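Local coordinates for pectinesterase inhibitor (Actinidia chinensis, PDB 1XG2), which inhibits pectin methylesterase by binding to the enzyme, and may take part in regulating fruit ripening, at residues C75-Y79 with D110-C115. Numbering follows the deposited sequence. Where two conformers were deposited one is given.
Sequences CSENY and DGAGTC
C75-Y79 and D110-C115 run antiparallel, their short axes 8.3 Å apart at 173°, on helices 66-95 and 98-118, near enough for the CA atoms of N78 and G111 to stand 4.5 Å apart. The pair illustrates how bundle helices pack around one covalent link. The link is the disulfide C75-C115, whose chi3 of 87° is close to the relaxed right angle. Its halves differ: SG of C75 lies beside its own backbone N, whereas SG of C115 is anti to the nitrogen (chi1 -178°) and stretches across to the other helix. One turn along, G111 leaves room for N78, and CB of N78 rests 3.4 Å from O of G111; a CB at G111 would run into the carbonyl oxygen of N78. The side chain of N78 crosses that of T114 at about a right angle, with OD1 of N78 3.2 Å from CB of T114 and ND2 turned back to the carbonyl of T74. With an alanine here, a gap would probably open beside T114, and the T74 oxygen would lose this amide donor. OG1 of T114 bonds at 2.6 Å to O of D110, which also accepts T114 N from the opposite face of its carbonyl plane. On the side of the interface that holds the disulfide, Y79 presents its ring edge to CB of C115, while its OH, 3.6 Å from CB of A112, hydrogen-bonds D133 of helix 127-149. T114 also hydrogen-bonds H137 of the bound pectinesterase, and D110 its N158 and Q191. Such disulfide-braced antiparallel packing belongs to the four-helix bundle of this inhibitor, whose N78-T114 side forms part of the surface that meets the enzyme.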
loop_
_atom_site.group_PDB
_atom_site.type_symbol
_atom_site.label_atom_id
_atom_site.label_comp_id
_atom_site.label_asym_id
_atom_site.label_seq_id
_atom_site.Cartn_x
_atom_site.Cartn_y
_atom_site.Cartn_z
ATOM N N CYS B 75 -1.843 -15.902 -0.523
ATOM C CA CYS B 75 -3.301 -15.756 -0.453
ATOM C C CYS B 75 -3.780 -15.891 0.971
ATOM O O CYS B 75 -4.573 -15.085 1.456
ATOM C CB CYS B 75 -3.984 -16.793 -1.347
ATOM S SG CYS B 75 -3.711 -16.440 -3.088
ATOM N N SER B 76 -3.252 -16.899 1.657
ATOM C CA SER B 76 -3.604 -17.167 3.035
ATOM C C SER B 76 -3.280 -15.981 3.968
ATOM O O SER B 76 -4.097 -15.599 4.798
ATOM C CB SER B 76 -2.872 -18.432 3.487
ATOM O OG SER B 76 -3.152 -18.712 4.831
ATOM N N GLU B 77 -2.093 -15.405 3.818
ATOM C CA GLU B 77 -1.688 -14.244 4.635
ATOM C C GLU B 77 -2.591 -13.035 4.375
ATOM O O GLU B 77 -3.005 -12.342 5.302
ATOM C CB GLU B 77 -0.222 -13.895 4.372
ATOM C CG GLU B 77 0.735 -14.934 4.943
ATOM C CD GLU B 77 2.198 -14.744 4.532
ATOM O OE1 GLU B 77 3.019 -15.648 4.846
ATOM O OE2 GLU B 77 2.535 -13.719 3.904
ATOM N N ASN B 78 -2.927 -12.823 3.111
ATOM C CA ASN B 78 -3.812 -11.738 2.713
ATOM C C ASN B 78 -5.221 -11.898 3.241
ATOM O O ASN B 78 -5.825 -10.927 3.696
ATOM C CB ASN B 78 -3.832 -11.593 1.197
ATOM C CG ASN B 78 -2.673 -10.766 0.691
ATOM O OD1 ASN B 78 -2.747 -9.533 0.628
ATOM N ND2 ASN B 78 -1.601 -11.432 0.318
ATOM N N TYR B 79 -5.743 -13.125 3.221
ATOM C CA TYR B 79 -7.073 -13.351 3.755
ATOM C C TYR B 79 -7.081 -13.183 5.275
ATOM O O TYR B 79 -8.058 -12.703 5.827
ATOM C CB TYR B 79 -7.643 -14.709 3.308
ATOM C CG TYR B 79 -8.394 -14.588 2.012
ATOM C CD1 TYR B 79 -7.722 -14.557 0.791
ATOM C CD2 TYR B 79 -9.777 -14.440 2.006
ATOM C CE1 TYR B 79 -8.420 -14.418 -0.417
ATOM C CE2 TYR B 79 -10.489 -14.319 0.810
ATOM C CZ TYR B 79 -9.802 -14.300 -0.391
ATOM O OH TYR B 79 -10.510 -14.173 -1.567
ATOM N N ASP B 110 -8.543 -5.603 -1.018
ATOM C CA ASP B 110 -7.234 -5.806 -1.631
ATOM C C ASP B 110 -6.528 -7.096 -1.208
ATOM O O ASP B 110 -5.550 -7.494 -1.834
ATOM C CB ASP B 110 -6.321 -4.628 -1.297
ATOM C CG ASP B 110 -6.643 -3.386 -2.105
ATOM O OD1 ASP B 110 -7.409 -3.460 -3.103
ATOM O OD2 ASP B 110 -6.131 -2.287 -1.831
ATOM N N GLY B 111 -6.959 -7.719 -0.125
ATOM C CA GLY B 111 -6.476 -9.051 0.202
ATOM C C GLY B 111 -6.813 -10.041 -0.907
ATOM O O GLY B 111 -5.969 -10.833 -1.338
ATOM N N ALA B 112 -8.053 -9.986 -1.384
ATOM C CA ALA B 112 -8.498 -10.860 -2.472
ATOM C C ALA B 112 -7.776 -10.497 -3.773
ATOM O O ALA B 112 -7.371 -11.369 -4.539
ATOM C CB ALA B 112 -9.999 -10.742 -2.651
ATOM N N GLY B 113 -7.598 -9.204 -4.008
ATOM C CA GLY B 113 -6.931 -8.725 -5.203
ATOM C C GLY B 113 -5.459 -9.072 -5.240
ATOM O O GLY B 113 -4.889 -9.308 -6.310
ATOM N N THR B 114 -4.838 -9.107 -4.070
ATOM C CA THR B 114 -3.433 -9.472 -3.967
ATOM C C THR B 114 -3.263 -10.972 -4.223
ATOM O O THR B 114 -2.292 -11.392 -4.833
ATOM C CB THR B 114 -2.902 -9.102 -2.588
ATOM O OG1 THR B 114 -3.003 -7.674 -2.403
ATOM C CG2 THR B 114 -1.422 -9.407 -2.481
ATOM N N CYS B 115 -4.220 -11.771 -3.756
ATOM C CA CYS B 115 -4.246 -13.192 -4.103
ATOM C C CYS B 115 -4.293 -13.324 -5.623
ATOM O O CYS B 115 -3.462 -14.020 -6.212
ATOM C CB CYS B 115 -5.432 -13.882 -3.448
ATOM S SG CYS B 115 -5.491 -15.657 -3.778
#